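Local coordinates for protein glycosyl hydrolase, family 38 (Enterococcus faecalis, PDB 5KBP) that probably acts as an alpha-mannosidase, hydrolysing alpha-linked mannose from carbohydrate chains as family 38 glycoside hydrolases generally do, at residues C857-E862 with R893-E898; I829-V834 with L843-F848; I665-K670 with Q769-Y774; V610-A615 with R642-T647. All blocks are in the same frame, centred on the assembly; numbering follows the deposited sequence.

Interaction 1: C857-E862 with R893-E898; sequences CELHKE and RTWRFE
Leu859 faces Trp895 with their CA atoms 8.2 Å apart, and the segments 857-862 and 893-898 run almost in the same direction, 20° apart end to end, with no hydrogen bond between them. Side chains do most of the bridging. Leu859 is central: with CG anti to its own nitrogen (chi1 -173°), it drops CD2 between two aromatic rings. That methyl lies over a face of the Trp895 indole, Leu859 CD2 being 3.6 Å from CD2 of Trp895, in a CH-pi contact centred near the five-membered ring. Leu859 CD2 also meets the edge of Phe897, in the ring plane, 3.7 Å from Phe897 CE1. Arg893 CG covers the opposite face of the indole, which is thus sandwiched between aliphatic groups. Cys857 approaches the Trp895 edge instead, its SG 3.6 Å from Trp895 CZ2, as a sulfur-aromatic contact. At the other end the CB of Lys861 sits over the face of Phe897, 3.7 Å from CE2 of that ring, while the rest of the lysine leads away to a salt bridge with Glu330. The guanidinium of Arg893 is likewise held elsewhere, by the carbonyls of Ala885 and Pro886 and by Glu891. This is the interior of the C-terminal beta sandwich domain, where Trp831 of strand 829-836 also meets Trp895. Contact across these segments therefore rests on dispersion and CH-pi attraction; Trp895 NE1, 3.8 Å from Leu859 CB, is buried with no polar partner in the model, which would probably cost a little of what the packing gains.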
loop_
_atom_site.group_PDB
_atom_site.type_symbol
_atom_site.label_atom_id
_atom_site.label_comp_id
_atom_site.label_asym_id
_atom_site.label_seq_id
_atom_site.Cartn_x
_atom_site.Cartn_y
_atom_site.Cartn_z
ATOM N N CYS A 857 44.388 -1.655 -7.138
ATOM C CA CYS A 857 43.225 -1.485 -6.264
ATOM C C CYS A 857 43.553 -2.115 -4.907
ATOM O O CYS A 857 43.332 -3.308 -4.692
ATOM C CB CYS A 857 41.973 -2.094 -6.876
ATOM S SG CYS A 857 40.439 -1.656 -6.021
ATOM N N GLU A 858 44.078 -1.293 -4.003
ATOM C CA GLU A 858 44.324 -1.683 -2.621
ATOM C C GLU A 858 43.402 -0.881 -1.712
ATOM O O GLU A 858 43.359 0.351 -1.799
ATOM C CB GLU A 858 45.787 -1.457 -2.233
ATOM N N LEU A 859 42.666 -1.578 -0.852
ATOM C CA LEU A 859 41.699 -0.960 0.045
ATOM C C LEU A 859 42.165 -1.133 1.484
ATOM O O LEU A 859 42.556 -2.234 1.885
ATOM C CB LEU A 859 40.312 -1.577 -0.143
ATOM C CG LEU A 859 39.138 -0.931 0.596
ATOM C CD1 LEU A 859 38.803 0.430 -0.001
ATOM C CD2 LEU A 859 37.922 -1.842 0.574
ATOM N N HIS A 860 42.120 -0.049 2.256
ATOM C CA HIS A 860 42.586 -0.057 3.633
ATOM C C HIS A 860 41.526 0.526 4.556
ATOM O O HIS A 860 40.772 1.427 4.177
ATOM C CB HIS A 860 43.892 0.733 3.791
ATOM C CG HIS A 860 45.075 0.084 3.144
ATOM N ND1 HIS A 860 45.830 -0.882 3.773
ATOM C CD2 HIS A 860 45.637 0.266 1.925
ATOM C CE1 HIS A 860 46.805 -1.270 2.970
ATOM N NE2 HIS A 860 46.710 -0.588 1.843
ATOM N N LYS A 861 41.482 -0.003 5.776
ATOM C CA LYS A 861 40.604 0.483 6.836
ATOM C C LYS A 861 41.473 0.796 8.047
ATOM O O LYS A 861 41.966 -0.121 8.714
ATOM C CB LYS A 861 39.529 -0.547 7.180
ATOM C CG LYS A 861 38.789 -0.272 8.484
ATOM C CD LYS A 861 37.694 -1.299 8.726
ATOM C CE LYS A 861 37.365 -1.433 10.206
ATOM N NZ LYS A 861 37.043 -0.126 10.839
ATOM N N GLU A 862 41.661 2.087 8.324
ATOM C CA GLU A 862 42.532 2.547 9.405
ATOM C C GLU A 862 43.926 1.937 9.271
ATOM O O GLU A 862 44.494 1.399 10.224
ATOM C CB GLU A 862 41.922 2.239 10.773
ATOM N N ARG A 893 34.871 -6.753 -7.455
ATOM C CA ARG A 893 35.651 -7.191 -6.307
ATOM C C ARG A 893 34.926 -6.850 -5.012
ATOM O O ARG A 893 34.374 -5.755 -4.863
ATOM C CB ARG A 893 37.040 -6.550 -6.317
ATOM C CG ARG A 893 37.951 -7.034 -5.201
ATOM C CD ARG A 893 39.400 -6.666 -5.468
ATOM N NE ARG A 893 39.948 -7.381 -6.616
ATOM C CZ ARG A 893 41.202 -7.264 -7.037
ATOM N NH1 ARG A 893 42.043 -6.455 -6.406
ATOM N NH2 ARG A 893 41.618 -7.953 -8.091
ATOM N N THR A 894 34.933 -7.799 -4.077
ATOM C CA THR A 894 34.307 -7.632 -2.773
ATOM C C THR A 894 35.330 -7.931 -1.686
ATOM O O THR A 894 35.978 -8.983 -1.714
ATOM C CB THR A 894 33.089 -8.549 -2.618
ATOM O OG1 THR A 894 32.178 -8.325 -3.701
ATOM C CG2 THR A 894 32.378 -8.273 -1.302
ATOM N N TRP A 895 35.471 -7.012 -0.737
ATOM C CA TRP A 895 36.408 -7.153 0.367
ATOM C C TRP A 895 35.692 -7.618 1.632
ATOM O O TRP A 895 34.470 -7.512 1.764
ATOM C CB TRP A 895 37.127 -5.831 0.644
ATOM C CG TRP A 895 38.084 -5.396 -0.426
ATOM C CD1 TRP A 895 39.438 -5.565 -0.430
ATOM C CD2 TRP A 895 37.762 -4.706 -1.639
ATOM N NE1 TRP A 895 39.979 -5.028 -1.573
ATOM C CE2 TRP A 895 38.970 -4.495 -2.333
ATOM C CE3 TRP A 895 36.569 -4.249 -2.207
ATOM C CZ2 TRP A 895 39.020 -3.844 -3.563
ATOM C CZ3 TRP A 895 36.622 -3.607 -3.431
ATOM C CH2 TRP A 895 37.838 -3.412 -4.096
ATOM N N ARG A 896 36.482 -8.136 2.569
ATOM C CA ARG A 896 35.999 -8.514 3.889
ATOM C C ARG A 896 37.025 -8.085 4.925
ATOM O O ARG A 896 38.197 -8.461 4.831
ATOM C CB ARG A 896 35.753 -10.024 3.996
ATOM C CG ARG A 896 35.530 -10.493 5.427
ATOM C CD ARG A 896 35.751 -11.989 5.585
ATOM N NE ARG A 896 34.625 -12.775 5.093
ATOM C CZ ARG A 896 34.504 -14.088 5.265
ATOM N NH1 ARG A 896 35.440 -14.762 5.921
ATOM N NH2 ARG A 896 33.447 -14.728 4.785
ATOM N N PHE A 897 36.585 -7.298 5.904
ATOM C CA PHE A 897 37.426 -6.853 7.012
ATOM C C PHE A 897 36.930 -7.525 8.286
ATOM O O PHE A 897 35.807 -7.268 8.731
ATOM C CB PHE A 897 37.395 -5.332 7.151
ATOM C CG PHE A 897 38.035 -4.600 6.002
ATOM C CD1 PHE A 897 37.301 -4.271 4.873
ATOM C CD2 PHE A 897 39.369 -4.233 6.057
ATOM C CE1 PHE A 897 37.888 -3.594 3.818
ATOM C CE2 PHE A 897 39.962 -3.555 5.005
ATOM C CZ PHE A 897 39.221 -3.237 3.884
ATOM N N GLU A 898 37.760 -8.384 8.867
ATOM C CA GLU A 898 37.381 -9.088 10.087
ATOM C C GLU A 898 37.526 -8.189 11.310
ATOM O O GLU A 898 36.659 -8.175 12.186
ATOM C CB GLU A 898 38.218 -10.355 10.262
ATOM C CG GLU A 898 38.041 -11.363 9.140
ATOM C CD GLU A 898 37.937 -12.787 9.647
ATOM O OE1 GLU A 898 38.299 -13.031 10.817
ATOM O OE2 GLU A 898 37.486 -13.662 8.879
#

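Interaction 2: I829-V834 with L843-F848; sequences IGWTAV and LVVRGF
Phe848 and Thr832 meet through their first torsions: CG of Phe848 (chi1 69°) stands between its own nitrogen and carbonyl carbon, and OG1 of Thr832 (chi1 60°) does the same, which leaves the threonine CG2 anti to the carbonyl carbon and aimed at the ring. The phenylalanine ring thereby swings across Gly830, bringing Phe848 CD1 within 3.2 Å of Gly830 O. Thr832 CG2 arrives at the ring edge, 3.8 Å from Phe848 CE1. These residues belong to a beta hairpin whose strands run antiparallel, their axes at 170°. Gly830 and Phe848 form a hydrogen-bonded pair, the Phe848 N to Gly830 O bond being 2.9 Å. Beyond Trp831 the register slips by one in a classic beta bulge: Thr832 and Ala833 both face Arg846. Thr832 N donates to Arg846 O at 3.1 Å, and Ala833 N adds a weak bond to the same oxygen. Arg846 N returns a bond to Ala833 O at 3.0 Å. On one face of the hairpin Val834 and Val845 lie side by side, CG2 of Val834 being 4.0 Å from CG2 of Val845, and Trp831 CE3 stands 4.1 Å from the CA of Gly847. On the other, Ala833 CB touches Arg846 CB. The arginine chain bends at chi3, and its NH1 forms a salt bridge with Glu101, whose carboxylate also hydrogen-bonds Thr832 OG1, so one acid ties both sides of the bulge to helix 100-117. Helix 304-332 packs against Val834 and Leu843 through Ala326, while strand 892-897 pairs with 843-849 along its second edge.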
loop_
_atom_site.group_PDB
_atom_site.type_symbol
_atom_site.label_atom_id
_atom_site.label_comp_id
_atom_site.label_asym_id
_atom_site.label_seq_id
_atom_site.Cartn_x
_atom_site.Cartn_y
_atom_site.Cartn_z
ATOM N N ILE A 829 37.215 3.603 -10.632
ATOM C CA ILE A 829 36.502 2.560 -9.906
ATOM C C ILE A 829 35.162 3.109 -9.440
ATOM O O ILE A 829 35.062 4.266 -9.022
ATOM C CB ILE A 829 37.325 2.050 -8.703
ATOM C CG1 ILE A 829 38.696 1.556 -9.163
ATOM C CG2 ILE A 829 36.584 0.944 -7.971
ATOM C CD1 ILE A 829 39.627 1.199 -8.030
ATOM N N GLY A 830 34.127 2.271 -9.521
ATOM C CA GLY A 830 32.836 2.578 -8.936
ATOM C C GLY A 830 32.641 1.780 -7.665
ATOM O O GLY A 830 32.828 0.560 -7.645
ATOM N N TRP A 831 32.275 2.481 -6.594
ATOM C CA TRP A 831 32.081 1.885 -5.279
ATOM C C TRP A 831 30.588 1.828 -4.987
ATOM O O TRP A 831 29.909 2.861 -5.014
ATOM C CB TRP A 831 32.824 2.683 -4.208
ATOM C CG TRP A 831 34.282 2.831 -4.512
ATOM C CD1 TRP A 831 34.885 3.871 -5.156
ATOM C CD2 TRP A 831 35.321 1.896 -4.198
ATOM N NE1 TRP A 831 36.237 3.645 -5.257
ATOM C CE2 TRP A 831 36.530 2.439 -4.676
ATOM C CE3 TRP A 831 35.347 0.654 -3.556
ATOM C CZ2 TRP A 831 37.751 1.785 -4.532
ATOM C CZ3 TRP A 831 36.561 0.005 -3.414
ATOM C CH2 TRP A 831 37.745 0.572 -3.899
ATOM N N THR A 832 30.082 0.625 -4.706
ATOM C CA THR A 832 28.647 0.389 -4.654
ATOM C C THR A 832 28.120 -0.102 -3.313
ATOM O O THR A 832 26.914 0.018 -3.074
ATOM C CB THR A 832 28.232 -0.629 -5.730
ATOM O OG1 THR A 832 28.919 -1.866 -5.510
ATOM C CG2 THR A 832 28.569 -0.106 -7.117
ATOM N N ALA A 833 28.962 -0.651 -2.438
ATOM C CA ALA A 833 28.452 -1.241 -1.208
ATOM C C ALA A 833 29.457 -1.100 -0.076
ATOM O O ALA A 833 30.653 -1.341 -0.259
ATOM C CB ALA A 833 28.106 -2.722 -1.405
ATOM N N VAL A 834 28.953 -0.701 1.091
ATOM C CA VAL A 834 29.662 -0.802 2.364
ATOM C C VAL A 834 28.630 -1.246 3.393
ATOM O O VAL A 834 27.726 -0.477 3.740
ATOM C CB VAL A 834 30.323 0.516 2.796
ATOM C CG1 VAL A 834 30.743 0.442 4.261
ATOM C CG2 VAL A 834 31.529 0.815 1.927
ATOM N N LEU A 843 33.040 -6.403 8.011
ATOM C CA LEU A 843 32.785 -5.271 7.130
ATOM C C LEU A 843 32.922 -5.714 5.678
ATOM O O LEU A 843 33.965 -6.243 5.279
ATOM C CB LEU A 843 33.745 -4.123 7.432
ATOM C CG LEU A 843 33.519 -2.872 6.578
ATOM C CD1 LEU A 843 32.128 -2.301 6.816
ATOM C CD2 LEU A 843 34.584 -1.823 6.848
ATOM N N VAL A 844 31.870 -5.505 4.891
ATOM C CA VAL A 844 31.834 -5.900 3.488
ATOM C C VAL A 844 31.867 -4.644 2.630
ATOM O O VAL A 844 31.046 -3.737 2.811
ATOM C CB VAL A 844 30.592 -6.752 3.172
ATOM C CG1 VAL A 844 30.519 -7.050 1.684
ATOM C CG2 VAL A 844 30.617 -8.043 3.976
ATOM N N VAL A 845 32.819 -4.593 1.701
ATOM C CA VAL A 845 32.957 -3.488 0.760
ATOM C C VAL A 845 33.045 -4.069 -0.644
ATOM O O VAL A 845 33.759 -5.049 -0.873
ATOM C CB VAL A 845 34.197 -2.624 1.069
ATOM C CG1 VAL A 845 34.292 -1.458 0.097
ATOM C CG2 VAL A 845 34.158 -2.129 2.506
ATOM N N ARG A 846 32.318 -3.468 -1.582
ATOM C CA ARG A 846 32.301 -3.942 -2.957
ATOM C C ARG A 846 32.487 -2.783 -3.923
ATOM O O ARG A 846 31.860 -1.729 -3.778
ATOM C CB ARG A 846 30.998 -4.683 -3.279
ATOM C CG ARG A 846 30.867 -5.096 -4.740
ATOM C CD ARG A 846 29.887 -6.247 -4.925
ATOM N NE ARG A 846 28.645 -6.045 -4.185
ATOM C CZ ARG A 846 28.323 -6.706 -3.077
ATOM N NH1 ARG A 846 27.175 -6.458 -2.463
ATOM N NH2 ARG A 846 29.148 -7.620 -2.583
ATOM N N GLY A 847 33.360 -2.993 -4.909
ATOM C CA GLY A 847 33.531 -2.068 -6.009
ATOM C C GLY A 847 33.743 -2.833 -7.301
ATOM O O GLY A 847 33.787 -4.064 -7.310
ATOM N N PHE A 848 33.877 -2.088 -8.395
ATOM C CA PHE A 848 34.104 -2.726 -9.683
ATOM C C PHE A 848 34.941 -1.822 -10.573
ATOM O O PHE A 848 34.905 -0.595 -10.454
ATOM C CB PHE A 848 32.784 -3.088 -10.379
ATOM C CG PHE A 848 31.991 -1.902 -10.851
ATOM C CD1 PHE A 848 31.280 -1.123 -9.953
ATOM C CD2 PHE A 848 31.938 -1.581 -12.197
ATOM C CE1 PHE A 848 30.542 -0.037 -10.387
ATOM C CE2 PHE A 848 31.200 -0.498 -12.638
ATOM C CZ PHE A 848 30.503 0.275 -11.732
#

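Interaction 3: I665-K670 with Q769-Y774; sequences INNQIK and QCQGEY
Gln771 reaches across to 665-670 from CB to the amide, beginning with CB, which lies 3.7 Å from the backbone oxygen of Asn667. The chain bends at chi2 and lays CD beside that same oxygen. Of the amide atoms, OE1 abuts the backbone of Gln668, 3.3 Å from its carbonyl carbon, and NE2 donates to two carbonyls: Ile669 O across the contact, at 2.7 Å, and Gln769 O in its own segment, at 3.2 Å. Both bonds approach from above the carbonyl planes, 61° out for Ile669, so neither follows a lone pair. The glutamine thus joins the turn at Gln769 to the loop at Ile669, where strands 659-667 and 772-783 meet as antiparallel neighbours in the large sheet of the C-terminal region. In that ladder Asn667 and Gly772 exchange two backbone bonds, the one from Asn667 N to Gly772 O measuring 2.8 Å, and Ile665 and Tyr774 exchange two more. On the exposed face that carries Asn666 and Glu773, Glu773 OE1 comes 3.8 Å from Asn666 CG, with carboxylate and amide planes 19° apart. Lys670 crosses Gln769 at about a right angle, Lys670 CB being 3.3 Å from Gln769 OE1, an oxygen that accepts the N-H of Asp671.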
loop_
_atom_site.group_PDB
_atom_site.type_symbol
_atom_site.label_atom_id
_atom_site.label_comp_id
_atom_site.label_asym_id
_atom_site.label_seq_id
_atom_site.Cartn_x
_atom_site.Cartn_y
_atom_site.Cartn_z
ATOM N N ILE A 665 7.307 19.956 -14.011
ATOM C CA ILE A 665 6.130 20.137 -14.852
ATOM C C ILE A 665 4.893 19.726 -14.064
ATOM O O ILE A 665 4.966 18.974 -13.090
ATOM C CB ILE A 665 6.202 19.322 -16.166
ATOM C CG1 ILE A 665 6.193 17.822 -15.865
ATOM C CG2 ILE A 665 7.432 19.700 -16.979
ATOM C CD1 ILE A 665 6.059 16.945 -17.093
ATOM N N ASN A 666 3.745 20.235 -14.504
ATOM C CA ASN A 666 2.438 19.797 -14.023
ATOM C C ASN A 666 1.754 19.094 -15.193
ATOM O O ASN A 666 0.969 19.686 -15.934
ATOM C CB ASN A 666 1.610 20.968 -13.496
ATOM C CG ASN A 666 0.258 20.532 -12.968
ATOM O OD1 ASN A 666 0.073 19.377 -12.586
ATOM N ND2 ASN A 666 -0.693 21.457 -12.944
ATOM N N ASN A 667 2.066 17.813 -15.354
ATOM C CA ASN A 667 1.653 17.055 -16.531
ATOM C C ASN A 667 0.144 16.851 -16.511
ATOM O O ASN A 667 -0.376 16.003 -15.784
ATOM C CB ASN A 667 2.388 15.722 -16.583
ATOM C CG ASN A 667 2.083 14.940 -17.841
ATOM O OD1 ASN A 667 1.748 13.757 -17.787
ATOM N ND2 ASN A 667 2.184 15.603 -18.984
ATOM N N GLN A 668 -0.568 17.644 -17.310
ATOM C CA GLN A 668 -1.990 17.449 -17.559
ATOM C C GLN A 668 -2.240 17.016 -19.001
ATOM O O GLN A 668 -3.321 17.239 -19.550
ATOM C CB GLN A 668 -2.775 18.717 -17.228
ATOM C CG GLN A 668 -2.686 19.129 -15.768
ATOM C CD GLN A 668 -3.223 18.065 -14.826
ATOM O OE1 GLN A 668 -4.180 17.362 -15.147
ATOM N NE2 GLN A 668 -2.603 17.942 -13.657
ATOM N N ILE A 669 -1.238 16.395 -19.617
ATOM C CA ILE A 669 -1.279 15.981 -21.012
ATOM C C ILE A 669 -1.211 14.462 -21.062
ATOM O O ILE A 669 -0.503 13.837 -20.264
ATOM C CB ILE A 669 -0.124 16.615 -21.816
ATOM C CG1 ILE A 669 -0.196 18.142 -21.738
ATOM C CG2 ILE A 669 -0.144 16.155 -23.263
ATOM C CD1 ILE A 669 -1.492 18.723 -22.263
ATOM N N LYS A 670 -1.948 13.869 -21.997
ATOM C CA LYS A 670 -2.007 12.425 -22.151
ATOM C C LYS A 670 -1.452 12.011 -23.509
ATOM O O LYS A 670 -1.383 12.808 -24.448
ATOM C CB LYS A 670 -3.446 11.913 -22.004
ATOM C CG LYS A 670 -4.074 12.227 -20.658
ATOM C CD LYS A 670 -5.535 11.809 -20.620
ATOM C CE LYS A 670 -6.187 12.179 -19.295
ATOM N NZ LYS A 670 -7.639 11.843 -19.265
ATOM N N GLN A 769 -0.899 7.457 -17.546
ATOM C CA GLN A 769 -0.733 8.760 -18.175
ATOM C C GLN A 769 0.103 9.713 -17.330
ATOM O O GLN A 769 0.431 10.804 -17.808
ATOM C CB GLN A 769 -2.100 9.386 -18.462
ATOM C CG GLN A 769 -2.968 8.596 -19.432
ATOM C CD GLN A 769 -2.507 8.710 -20.875
ATOM O OE1 GLN A 769 -1.503 9.354 -21.171
ATOM N NE2 GLN A 769 -3.247 8.083 -21.782
ATOM N N CYS A 770 0.429 9.336 -16.093
ATOM C CA CYS A 770 1.364 10.077 -15.246
ATOM C C CYS A 770 0.953 11.540 -15.095
ATOM O O CYS A 770 1.740 12.460 -15.326
ATOM C CB CYS A 770 2.790 9.964 -15.787
ATOM S SG CYS A 770 3.411 8.275 -15.889
ATOM N N GLN A 771 -0.297 11.751 -14.700
ATOM C CA GLN A 771 -0.802 13.099 -14.494
ATOM C C GLN A 771 -0.368 13.626 -13.131
ATOM O O GLN A 771 -0.389 12.902 -12.133
ATOM C CB GLN A 771 -2.329 13.122 -14.598
ATOM C CG GLN A 771 -2.887 12.607 -15.920
ATOM C CD GLN A 771 -2.621 13.546 -17.082
ATOM O OE1 GLN A 771 -3.417 14.442 -17.365
ATOM N NE2 GLN A 771 -1.503 13.340 -17.768
ATOM N N GLY A 772 0.034 14.898 -13.095
ATOM C CA GLY A 772 0.324 15.561 -11.846
ATOM C C GLY A 772 1.690 16.213 -11.864
ATOM O O GLY A 772 2.300 16.403 -12.922
ATOM N N GLU A 773 2.165 16.554 -10.667
ATOM C CA GLU A 773 3.437 17.243 -10.503
ATOM C C GLU A 773 4.599 16.261 -10.593
ATOM O O GLU A 773 4.548 15.161 -10.034
ATOM C CB GLU A 773 3.476 17.965 -9.154
ATOM C CG GLU A 773 2.399 19.024 -8.964
ATOM C CD GLU A 773 2.872 20.413 -9.343
ATOM O OE1 GLU A 773 2.018 21.276 -9.641
ATOM O OE2 GLU A 773 4.099 20.643 -9.342
ATOM N N TYR A 774 5.655 16.670 -11.294
ATOM C CA TYR A 774 6.842 15.843 -11.458
ATOM C C TYR A 774 8.085 16.720 -11.433
ATOM O O TYR A 774 8.068 17.863 -11.896
ATOM C CB TYR A 774 6.802 15.038 -12.764
ATOM C CG TYR A 774 5.870 13.850 -12.716
ATOM C CD1 TYR A 774 4.526 13.982 -13.037
ATOM C CD2 TYR A 774 6.334 12.596 -12.342
ATOM C CE1 TYR A 774 3.671 12.898 -12.988
ATOM C CE2 TYR A 774 5.487 11.505 -12.292
ATOM C CZ TYR A 774 4.158 11.663 -12.616
ATOM O OH TYR A 774 3.311 10.578 -12.566
#

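Interaction 4: V610-A615 with R642-T647; sequences VMLPVA and RPFEIT
Strands 601-613 and 641-653 are antiparallel neighbours in the long sheet of the family 38 C-terminal domain, and here Val610, Met611 and Leu612 pair with Phe644, Pro643 and Arg642. The pairing is strongly twisted, the short strand axes lying 126° apart. Val610 N binds Phe644 O at 2.9 Å in a nearly straight bond, although the donor stands above the carbonyl plane; the return bond from Phe644 N is weak, its angle at the hydrogen being only 123°. Leu612 and Arg642 likewise exchange two bonds, Leu612 N to Arg642 O at 3.0 Å. Pro643 has no N-H to give, and it falls in the non-hydrogen-bonded pair with Met611, where no N-H is called on by 610-615.

Phe644 organises the buried face. Its CG is anti to the nitrogen (chi1 180°), which lays the ring alongside Val610 and beneath Leu612. CD1 of Leu612 rests over the ring face in a CH-pi contact, 3.6 Å from CG of Phe644, offset toward the rim. Val610 CG1 comes instead to the ring edge, 4.1 Å from CD2 of Phe644. Ile665 and Asn667 of strand 659-667 also touch Phe644, and Ile583 packs on Val610 and Leu612. On the opposite face Met611, which also touches a crystal neighbour, curls back at chi2 and chi3, setting SD 3.7 Å from the CA of Pro643, with CE reaching toward the carbonyl carbon of Arg642. Just past the ladder Val614 CG2 meets CB of Arg642 at 3.8 Å, the arginine being extended from CG to NE.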
loop_
_atom_site.group_PDB
_atom_site.type_symbol
_atom_site.label_atom_id
_atom_site.label_comp_id
_atom_site.label_asym_id
_atom_site.label_seq_id
_atom_site.Cartn_x
_atom_site.Cartn_y
_atom_site.Cartn_z
ATOM N N VAL A 610 4.732 25.882 -23.688
ATOM C CA VAL A 610 4.487 25.362 -25.025
ATOM C C VAL A 610 3.085 24.772 -25.071
ATOM O O VAL A 610 2.556 24.291 -24.063
ATOM C CB VAL A 610 5.551 24.315 -25.436
ATOM C CG1 VAL A 610 5.244 22.949 -24.835
ATOM C CG2 VAL A 610 5.669 24.242 -26.947
ATOM N N MET A 611 2.472 24.829 -26.250
ATOM C CA MET A 611 1.106 24.365 -26.452
ATOM C C MET A 611 1.135 22.931 -26.967
ATOM O O MET A 611 1.640 22.671 -28.064
ATOM C CB MET A 611 0.361 25.275 -27.425
ATOM C CG MET A 611 0.257 26.714 -26.954
ATOM S SD MET A 611 -0.769 26.905 -25.480
ATOM C CE MET A 611 -2.362 26.381 -26.110
ATOM N N LEU A 612 0.587 22.010 -26.179
ATOM C CA LEU A 612 0.631 20.599 -26.518
ATOM C C LEU A 612 -0.772 20.052 -26.754
ATOM O O LEU A 612 -1.740 20.524 -26.148
ATOM C CB LEU A 612 1.309 19.786 -25.409
ATOM C CG LEU A 612 2.787 20.077 -25.148
ATOM C CD1 LEU A 612 3.351 19.090 -24.139
ATOM C CD2 LEU A 612 3.572 20.032 -26.450
ATOM N N PRO A 613 -0.912 19.071 -27.644
ATOM C CA PRO A 613 -2.196 18.374 -27.777
ATOM C C PRO A 613 -2.614 17.759 -26.450
ATOM O O PRO A 613 -1.794 17.204 -25.717
ATOM C CB PRO A 613 -1.907 17.301 -28.833
ATOM C CG PRO A 613 -0.767 17.857 -29.626
ATOM C CD PRO A 613 0.075 18.609 -28.636
ATOM N N VAL A 614 -3.907 17.874 -26.137
ATOM C CA VAL A 614 -4.409 17.388 -24.854
ATOM C C VAL A 614 -4.218 15.881 -24.741
ATOM O O VAL A 614 -3.898 15.359 -23.665
ATOM C CB VAL A 614 -5.882 17.793 -24.672
ATOM C CG1 VAL A 614 -6.425 17.266 -23.352
ATOM C CG2 VAL A 614 -6.019 19.303 -24.741
ATOM N N ALA A 615 -4.399 15.165 -25.841
ATOM C CA ALA A 615 -4.234 13.714 -25.894
ATOM C C ALA A 615 -4.235 13.309 -27.363
ATOM O O ALA A 615 -4.107 14.156 -28.256
ATOM C CB ALA A 615 -5.334 12.997 -25.108
ATOM N N ARG A 642 -3.459 22.752 -25.297
ATOM C CA ARG A 642 -3.507 23.129 -23.895
ATOM C C ARG A 642 -2.121 23.603 -23.477
ATOM O O ARG A 642 -1.114 23.009 -23.892
ATOM C CB ARG A 642 -3.948 21.950 -23.015
ATOM C CG ARG A 642 -4.264 22.308 -21.571
ATOM C CD ARG A 642 -4.258 21.069 -20.686
ATOM N NE ARG A 642 -4.570 21.376 -19.293
ATOM C CZ ARG A 642 -5.705 21.039 -18.690
ATOM N NH1 ARG A 642 -6.638 20.373 -19.356
ATOM N NH2 ARG A 642 -5.906 21.359 -17.419
ATOM N N PRO A 643 -2.032 24.667 -22.678
ATOM C CA PRO A 643 -0.717 25.151 -22.242
ATOM C C PRO A 643 0.027 24.110 -21.417
ATOM O O PRO A 643 -0.569 23.327 -20.674
ATOM C CB PRO A 643 -1.055 26.389 -21.406
ATOM C CG PRO A 643 -2.382 26.837 -21.921
ATOM C CD PRO A 643 -3.116 25.577 -22.271
ATOM N N PHE A 644 1.353 24.115 -21.561
ATOM C CA PHE A 644 2.218 23.167 -20.858
ATOM C C PHE A 644 3.515 23.902 -20.530
ATOM O O PHE A 644 4.348 24.116 -21.415
ATOM C CB PHE A 644 2.470 21.928 -21.706
ATOM C CG PHE A 644 3.361 20.908 -21.050
ATOM C CD1 PHE A 644 2.833 19.963 -20.186
ATOM C CD2 PHE A 644 4.721 20.887 -21.309
ATOM C CE1 PHE A 644 3.647 19.021 -19.585
ATOM C CE2 PHE A 644 5.541 19.948 -20.711
ATOM C CZ PHE A 644 5.003 19.014 -19.849
ATOM N N GLU A 645 3.677 24.283 -19.265
ATOM C CA GLU A 645 4.817 25.082 -18.839
ATOM C C GLU A 645 5.945 24.190 -18.338
ATOM O O GLU A 645 5.710 23.192 -17.649
ATOM C CB GLU A 645 4.399 26.070 -17.746
ATOM C CG GLU A 645 5.474 27.080 -17.372
ATOM C CD GLU A 645 4.944 28.200 -16.499
ATOM O OE1 GLU A 645 3.715 28.255 -16.282
ATOM O OE2 GLU A 645 5.755 29.027 -16.031
ATOM N N ILE A 646 7.175 24.556 -18.691
ATOM C CA ILE A 646 8.373 23.820 -18.304
ATOM C C ILE A 646 9.281 24.772 -17.539
ATOM O O ILE A 646 9.643 25.838 -18.053
ATOM C CB ILE A 646 9.100 23.231 -19.523
ATOM C CG1 ILE A 646 8.137 22.408 -20.380
ATOM C CG2 ILE A 646 10.273 22.374 -19.079
ATOM C CD1 ILE A 646 8.772 21.831 -21.626
ATOM N N THR A 647 9.648 24.392 -16.316
ATOM C CA THR A 647 10.508 25.200 -15.459
ATOM C C THR A 647 11.735 24.381 -15.082
ATOM O O THR A 647 11.612 23.330 -14.444
ATOM C CB THR A 647 9.765 25.662 -14.202
ATOM O OG1 THR A 647 8.591 26.391 -14.580
ATOM C CG2 THR A 647 10.659 26.558 -13.355
#

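The contacts form two clusters on opposite sides of the chain's centre. In chain order interaction 4 closes first, then 3, 2 and 1. Interactions 3 and 4, centres about 10 Å apart, share one antiparallel sheet, in which strands 641-653 and 659-667 are neighbours; they touch through Ile665 and Phe644, and Lys670 N lies 3.0 Å from Val614 O, probably hydrogen-bonded. Interactions 1 and 2, centres about 9 Å apart, share the terminal beta sandwich, where strand 843-849 lies next to 892-897. Centres of interactions 1 and 4 are about 52 Å apart. The contacts thus lie in two separate beta regions, away from the calcium-binding residues.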